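Local coordinates for protein retinol dehydratase (Spodoptera frugiperda, PDB 1X8L) that probably acts as a cytosolic-type sulfotransferase that dehydrates retinol, and binds 4-oxoretinol together with the spent cofactor adenosine-3'-5'-diphosphate, at residues Ser70-Gly75 with Leu221-Pro226; Asp186-Ala191 with Asp212-Phe217. The protein carries 2 engineered substitutions. One frame throughout, in Å; residues are numbered along the deposited sequence.

Contact 1 (Ser70-Gly75 with Leu221-Pro226); sequences SYQRSG and LYTLTP. With A3P (adenosine-3'-5'-diphosphate), chain H.
Tyr71 reaches the 222-225 turn with the phenol end of its ring. Its OH lies 2.9 Å from Thr223 O and 3.2 Å from Thr225 CG2, both oblique to the ring, while Leu224 O sits at the ring edge, 3.6 Å from Tyr71 CE1. The ring is carried there by a first torsion that sets CG anti to the backbone N (chi1 -172°). The same hydroxyl also meets the edge of the Tyr222 ring, 3.5 Å from Tyr222 CD2. Beside it, the extended Gln72 chain crosses Thr223 at about a right angle, NE2 lying 3.7 Å from Thr223 CG2. A water joins the two sides, close to Tyr222 OH and weakly bonded to Gln72 OE1. Residues 70-75 follow strand 66-70 of the parallel sheet and lead into helix 76-87, the place of the phosphate-binding loop in the P-loop-like sulfotransferase fold. There Ser74 N and Gly75 N donate to O5P and O5' of the nucleotide, and C5' lies over the centre of one face of the Arg73 guanidinium, whose NH1 makes a weak bond to O6P. Within the loop, Ser74 OG donates to Tyr71 O at 2.7 Å, from above the carbonyl plane. The opposing type II turn, Tyr222 to Thr225, is held by two donors on Tyr222 O: Thr225 N, and Thr225 OG1 at 2.7 Å. Thr223 OG1 is hydrogen-bonded to Tyr35 OH, outside the two segments.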
loop_
_atom_site.group_PDB
_atom_site.type_symbol
_atom_site.label_atom_id
_atom_site.label_comp_id
_atom_site.label_asym_id
_atom_site.label_seq_id
_atom_site.Cartn_x
_atom_site.Cartn_y
_atom_site.Cartn_z
ATOM N N SER A 70 -4.063 -29.366 7.348
ATOM C CA SER A 70 -3.159 -28.403 7.943
ATOM C C SER A 70 -3.456 -27.031 7.389
ATOM O O SER A 70 -3.932 -26.911 6.265
ATOM C CB SER A 70 -1.703 -28.677 7.565
ATOM O OG SER A 70 -1.529 -28.560 6.164
ATOM N N TYR A 71 -3.124 -26.002 8.157
ATOM C CA TYR A 71 -2.778 -24.721 7.546
ATOM C C TYR A 71 -1.462 -25.002 6.763
ATOM O O TYR A 71 -0.565 -25.685 7.260
ATOM C CB TYR A 71 -2.620 -23.550 8.563
ATOM C CG TYR A 71 -2.461 -22.262 7.800
ATOM C CD1 TYR A 71 -3.567 -21.511 7.440
ATOM C CD2 TYR A 71 -1.229 -21.877 7.312
ATOM C CE1 TYR A 71 -3.437 -20.355 6.671
ATOM C CE2 TYR A 71 -1.087 -20.752 6.522
ATOM C CZ TYR A 71 -2.203 -20.015 6.187
ATOM O OH TYR A 71 -2.065 -18.907 5.420
ATOM N N GLN A 72 -1.377 -24.504 5.544
ATOM C CA GLN A 72 -0.266 -24.804 4.641
ATOM C C GLN A 72 1.124 -24.484 5.221
ATOM O O GLN A 72 1.285 -23.626 6.115
ATOM C CB GLN A 72 -0.425 -24.053 3.302
ATOM C CG GLN A 72 -0.644 -22.499 3.407
ATOM C CD GLN A 72 -0.899 -21.881 2.026
ATOM O OE1 GLN A 72 -0.066 -21.922 1.174
ATOM N NE2 GLN A 72 -2.078 -21.319 1.829
ATOM N N ARG A 73 2.097 -25.206 4.690
ATOM C CA ARG A 73 3.498 -25.090 5.046
ATOM C C ARG A 73 3.803 -25.521 6.476
ATOM O O ARG A 73 4.691 -24.954 7.109
ATOM C CB ARG A 73 4.014 -23.679 4.743
ATOM C CG ARG A 73 3.703 -23.189 3.340
ATOM C CD ARG A 73 4.067 -24.196 2.266
ATOM N NE ARG A 73 5.505 -24.232 2.037
ATOM C CZ ARG A 73 6.147 -25.159 1.339
ATOM N NH1 ARG A 73 5.514 -26.213 0.779
ATOM N NH2 ARG A 73 7.441 -25.013 1.171
ATOM N N SER A 74 3.056 -26.522 6.956
ATOM C CA SER A 74 3.109 -26.951 8.353
ATOM C C SER A 74 3.512 -28.425 8.474
ATOM O O SER A 74 3.388 -29.011 9.564
ATOM C CB SER A 74 1.715 -26.738 9.026
ATOM O OG SER A 74 1.342 -25.363 9.127
ATOM N N GLY A 75 3.971 -29.036 7.365
ATOM C CA GLY A 75 4.362 -30.451 7.337
ATOM C C GLY A 75 3.404 -31.418 6.636
ATOM O O GLY A 75 3.439 -32.648 6.869
ATOM N N LEU A 221 -5.367 -12.028 6.455
ATOM C CA LEU A 221 -5.655 -11.624 5.081
ATOM C C LEU A 221 -4.911 -12.416 4.005
ATOM O O LEU A 221 -4.895 -12.032 2.825
ATOM C CB LEU A 221 -5.420 -10.123 4.936
ATOM C CG LEU A 221 -6.466 -9.345 5.728
ATOM C CD1 LEU A 221 -6.104 -7.889 5.840
ATOM C CD2 LEU A 221 -7.869 -9.558 5.080
ATOM N N TYR A 222 -4.318 -13.547 4.394
ATOM C CA TYR A 222 -3.774 -14.463 3.413
ATOM C C TYR A 222 -4.651 -15.736 3.410
ATOM O O TYR A 222 -5.434 -15.967 4.337
ATOM C CB TYR A 222 -2.299 -14.782 3.700
ATOM C CG TYR A 222 -1.635 -15.556 2.553
ATOM C CD1 TYR A 222 -1.488 -14.986 1.299
ATOM C CD2 TYR A 222 -1.190 -16.850 2.731
ATOM C CE1 TYR A 222 -0.899 -15.692 0.255
ATOM C CE2 TYR A 222 -0.621 -17.569 1.694
ATOM C CZ TYR A 222 -0.475 -16.981 0.449
ATOM O OH TYR A 222 0.074 -17.698 -0.601
ATOM N N THR A 223 -4.489 -16.508 2.340
ATOM C CA THR A 223 -5.215 -17.722 2.042
ATOM C C THR A 223 -5.473 -18.606 3.252
ATOM O O THR A 223 -4.540 -19.084 3.882
ATOM C CB THR A 223 -4.407 -18.539 1.013
ATOM O OG1 THR A 223 -4.152 -17.761 -0.162
ATOM C CG2 THR A 223 -5.181 -19.743 0.550
ATOM N N LEU A 224 -6.757 -18.746 3.575
ATOM C CA LEU A 224 -7.280 -19.690 4.551
ATOM C C LEU A 224 -6.904 -19.354 6.009
ATOM O O LEU A 224 -7.060 -20.211 6.892
ATOM C CB LEU A 224 -6.875 -21.125 4.187
ATOM C CG LEU A 224 -7.858 -22.094 3.537
ATOM C CD1 LEU A 224 -9.363 -21.621 3.415
ATOM C CD2 LEU A 224 -7.339 -22.506 2.230
ATOM N N THR A 225 -6.416 -18.137 6.253
ATOM C CA THR A 225 -6.364 -17.577 7.620
ATOM C C THR A 225 -7.779 -17.034 7.923
ATOM O O THR A 225 -8.565 -16.985 7.001
ATOM C CB THR A 225 -5.272 -16.483 7.756
ATOM O OG1 THR A 225 -5.559 -15.351 6.916
ATOM C CG2 THR A 225 -3.909 -17.012 7.292
ATOM N N PRO A 226 -8.123 -16.614 9.152
ATOM C CA PRO A 226 -7.211 -16.497 10.308
ATOM C C PRO A 226 -6.468 -17.787 10.751
ATOM O O PRO A 226 -7.065 -18.864 10.968
ATOM C CB PRO A 226 -8.124 -15.963 11.434
ATOM C CG PRO A 226 -9.279 -15.216 10.698
ATOM C CD PRO A 226 -9.474 -16.084 9.447
HETATM P P1 A3P H . 10.214 -24.707 5.104
HETATM O O1P A3P H . 9.731 -23.690 4.060
HETATM O O2P A3P H . 11.541 -25.337 4.542
HETATM O O3P A3P H . 10.332 -23.895 6.459
HETATM P P2 A3P H . 3.867 -28.473 3.618
HETATM O O4P A3P H . 4.173 -29.879 3.024
HETATM O O5P A3P H . 2.587 -28.479 4.497
HETATM O O6P A3P H . 3.732 -27.450 2.442
HETATM O "O5'" A3P H . 5.128 -28.104 4.546
HETATM C "C5'" A3P H . 6.228 -27.410 3.982
HETATM C "C4'" A3P H . 7.400 -27.284 4.950
HETATM O "O4'" A3P H . 7.808 -28.566 5.392
HETATM C "C3'" A3P H . 8.546 -26.684 4.178
HETATM O "O3'" A3P H . 9.220 -25.974 5.250
HETATM C "C2'" A3P H . 9.494 -27.785 3.868
HETATM O "O2'" A3P H . 10.842 -27.475 3.589
HETATM C "C1'" A3P H . 9.145 -28.800 4.933
HETATM N N9 A3P H . 9.502 -30.178 4.666
HETATM C C8 A3P H . 9.097 -30.938 3.625
HETATM N N7 A3P H . 9.609 -32.191 3.732
HETATM C C5 A3P H . 10.349 -32.223 4.828
HETATM C C6 A3P H . 11.181 -33.192 5.559
HETATM N N6 A3P H . 11.280 -34.401 5.016
HETATM N N1 A3P H . 11.770 -32.828 6.723
HETATM C C2 A3P H . 11.669 -31.595 7.266
HETATM N N3 A3P H . 10.942 -30.628 6.682
HETATM C C4 A3P H . 10.257 -30.930 5.440
HETATM O O HOH W 1 1.858 -19.342 -0.005
#

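Contact 2 (Asp186-Ala191 with Asp212-Phe217); sequences DPRDVA and DFWEMF
Phe217 and Trp214 both set CG anti to the backbone N (chi1 176° for Phe217), and these torsions carry their rings to Ala191 on helix 187-200. The methyl is met in two different ways. Over Phe217 it forms a CH-pi contact, Ala191 CB standing 4.1 Å from the ring centroid and 25° off the normal, displaced toward the rim. Against Trp214 the same carbon lies at the edge in the indole plane, 3.7 Å from CE3. Phe217 also meets, obliquely, Val190, whose CG1 comes within 3.9 Å of CZ, and Pro187 O, 3.6 Å from CE2. Phe213 CE2 approaches Ala191 O at 3.4 Å. This is helix-to-helix packing within the sulfotransferase domain: the short axes of 187-191 and 212-217 pass 10.7 Å apart at 126°, and their closest CA atoms belong to Ala191 and Trp214. The first helix starts at Asp186, the N-cap, whose OD1 accepts from Arg188 N on its anti lone pair. Its syn lone pair takes Arg188 NE at 3.0 Å, while OD2 receives NH2, a side-on, coplanar salt bridge that fixes the carboxylate's rotation. Outside the pair, Trp214 NE1 bonds to Gln330 of helix 325-339.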
loop_
_atom_site.group_PDB
_atom_site.type_symbol
_atom_site.label_atom_id
_atom_site.label_comp_id
_atom_site.label_asym_id
_atom_site.label_seq_id
_atom_site.Cartn_x
_atom_site.Cartn_y
_atom_site.Cartn_z
ATOM N N ASP A 186 4.629 -23.576 14.330
ATOM C CA ASP A 186 4.840 -22.201 14.753
ATOM C C ASP A 186 4.513 -21.231 13.608
ATOM O O ASP A 186 5.146 -21.314 12.581
ATOM C CB ASP A 186 6.304 -22.032 15.163
ATOM C CG ASP A 186 6.549 -20.747 15.866
ATOM O OD1 ASP A 186 6.319 -19.660 15.305
ATOM O OD2 ASP A 186 6.996 -20.736 17.007
ATOM N N PRO A 187 3.527 -20.352 13.776
ATOM C CA PRO A 187 3.072 -19.479 12.680
ATOM C C PRO A 187 4.081 -18.496 12.125
ATOM O O PRO A 187 3.872 -18.000 11.036
ATOM C CB PRO A 187 1.925 -18.702 13.310
ATOM C CG PRO A 187 2.176 -18.784 14.786
ATOM C CD PRO A 187 2.732 -20.126 15.000
ATOM N N ARG A 188 5.120 -18.175 12.868
ATOM C CA ARG A 188 6.170 -17.340 12.336
ATOM C C ARG A 188 6.950 -18.101 11.245
ATOM O O ARG A 188 7.256 -17.519 10.221
ATOM C CB ARG A 188 7.096 -16.899 13.444
ATOM C CG ARG A 188 6.412 -16.019 14.469
ATOM C CD ARG A 188 7.220 -15.834 15.768
ATOM N NE ARG A 188 7.190 -17.043 16.582
ATOM C CZ ARG A 188 7.456 -17.092 17.902
ATOM N NH1 ARG A 188 7.792 -16.009 18.578
ATOM N NH2 ARG A 188 7.375 -18.249 18.544
ATOM N N ASP A 189 7.239 -19.392 11.463
ATOM C CA ASP A 189 7.859 -20.229 10.435
ATOM C C ASP A 189 6.909 -20.556 9.326
ATOM O O ASP A 189 7.336 -20.774 8.212
ATOM C CB ASP A 189 8.386 -21.565 10.989
ATOM C CG ASP A 189 9.577 -21.386 11.867
ATOM O OD1 ASP A 189 10.329 -20.408 11.656
ATOM O OD2 ASP A 189 9.842 -22.170 12.783
ATOM N N VAL A 190 5.628 -20.655 9.655
ATOM C CA VAL A 190 4.589 -20.858 8.655
ATOM C C VAL A 190 4.588 -19.635 7.753
ATOM O O VAL A 190 4.578 -19.787 6.546
ATOM C CB VAL A 190 3.203 -21.078 9.297
ATOM C CG1 VAL A 190 2.104 -21.096 8.240
ATOM C CG2 VAL A 190 3.195 -22.408 10.108
ATOM N N ALA A 191 4.694 -18.434 8.340
ATOM C CA ALA A 191 4.612 -17.199 7.574
ATOM C C ALA A 191 5.769 -17.143 6.600
ATOM O O ALA A 191 5.559 -16.872 5.423
ATOM C CB ALA A 191 4.582 -15.992 8.499
ATOM N N ASP A 212 5.828 -7.012 4.396
ATOM C CA ASP A 212 4.509 -6.856 3.755
ATOM C C ASP A 212 3.702 -8.162 3.840
ATOM O O ASP A 212 2.498 -8.139 4.097
ATOM C CB ASP A 212 4.637 -6.480 2.284
ATOM C CG ASP A 212 5.218 -5.101 2.070
ATOM O OD1 ASP A 212 4.842 -4.180 2.787
ATOM O OD2 ASP A 212 6.060 -4.854 1.182
ATOM N N PHE A 213 4.375 -9.287 3.619
ATOM C CA PHE A 213 3.707 -10.593 3.726
ATOM C C PHE A 213 3.255 -10.856 5.150
ATOM O O PHE A 213 2.111 -11.217 5.377
ATOM C CB PHE A 213 4.558 -11.734 3.208
ATOM C CG PHE A 213 3.787 -13.021 2.998
ATOM C CD1 PHE A 213 3.115 -13.253 1.813
ATOM C CD2 PHE A 213 3.750 -14.000 3.993
ATOM C CE1 PHE A 213 2.404 -14.440 1.623
ATOM C CE2 PHE A 213 3.045 -15.169 3.816
ATOM C CZ PHE A 213 2.360 -15.394 2.623
ATOM N N TRP A 214 4.152 -10.667 6.106
ATOM C CA TRP A 214 3.827 -10.811 7.521
ATOM C C TRP A 214 2.617 -10.000 7.937
ATOM O O TRP A 214 1.723 -10.508 8.644
ATOM C CB TRP A 214 5.042 -10.444 8.382
ATOM C CG TRP A 214 4.719 -10.381 9.810
ATOM C CD1 TRP A 214 4.702 -9.262 10.590
ATOM C CD2 TRP A 214 4.334 -11.464 10.648
ATOM N NE1 TRP A 214 4.318 -9.589 11.864
ATOM C CE2 TRP A 214 4.087 -10.934 11.932
ATOM C CE3 TRP A 214 4.144 -12.841 10.443
ATOM C CZ2 TRP A 214 3.672 -11.727 13.019
ATOM C CZ3 TRP A 214 3.743 -13.630 11.498
ATOM C CH2 TRP A 214 3.500 -13.070 12.789
ATOM N N GLU A 215 2.583 -8.744 7.504
ATOM C CA GLU A 215 1.514 -7.832 7.847
ATOM C C GLU A 215 0.191 -8.461 7.441
ATOM O O GLU A 215 -0.719 -8.560 8.247
ATOM C CB GLU A 215 1.646 -6.480 7.112
ATOM C CG GLU A 215 2.504 -5.363 7.709
ATOM C CD GLU A 215 2.400 -5.161 9.217
ATOM O OE1 GLU A 215 1.334 -5.383 9.804
ATOM O OE2 GLU A 215 3.416 -4.732 9.813
ATOM N N MET A 216 0.109 -8.861 6.170
ATOM C CA MET A 216 -1.034 -9.570 5.624
ATOM C C MET A 216 -1.330 -10.848 6.402
ATOM O O MET A 216 -2.471 -11.050 6.846
ATOM C CB MET A 216 -0.798 -9.920 4.143
ATOM C CG MET A 216 -1.957 -10.622 3.435
ATOM S SD MET A 216 -1.634 -10.997 1.642
ATOM C CE MET A 216 -0.063 -11.903 1.824
ATOM N N PHE A 217 -0.321 -11.688 6.596
ATOM C CA PHE A 217 -0.551 -13.024 7.189
ATOM C C PHE A 217 -1.168 -12.980 8.609
ATOM O O PHE A 217 -2.182 -13.639 8.875
ATOM C CB PHE A 217 0.734 -13.829 7.184
ATOM C CG PHE A 217 0.619 -15.157 7.840
ATOM C CD1 PHE A 217 0.166 -16.247 7.135
ATOM C CD2 PHE A 217 0.985 -15.325 9.162
ATOM C CE1 PHE A 217 0.048 -17.491 7.747
ATOM C CE2 PHE A 217 0.881 -16.572 9.757
ATOM C CZ PHE A 217 0.408 -17.648 9.033
#

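Along the chain the order is 70-75, 186-191, 212-217, 221-226, so both segments of contact 2 fall between those of contact 1. Their centres lie about 9 Å apart, and they touch directly: Tyr71 OH approaches Phe217 CE1 at 3.4 Å, Gln72 O meets Val190 CG1 at the same distance, and Leu221 N probably bonds to Met216 O. Contact 1 lies at the nucleotide loop after strand 66-70 of the parallel sheet, with the chain between helices 210-218 and 227-235 packed against it. Contact 2 joins helices 187-200 and 210-218. Helix 187-200 belongs to both neighbourhoods, since its Ser193 bonds to Arg73 and to the nucleotide, which connects this helix packing with the cofactor site.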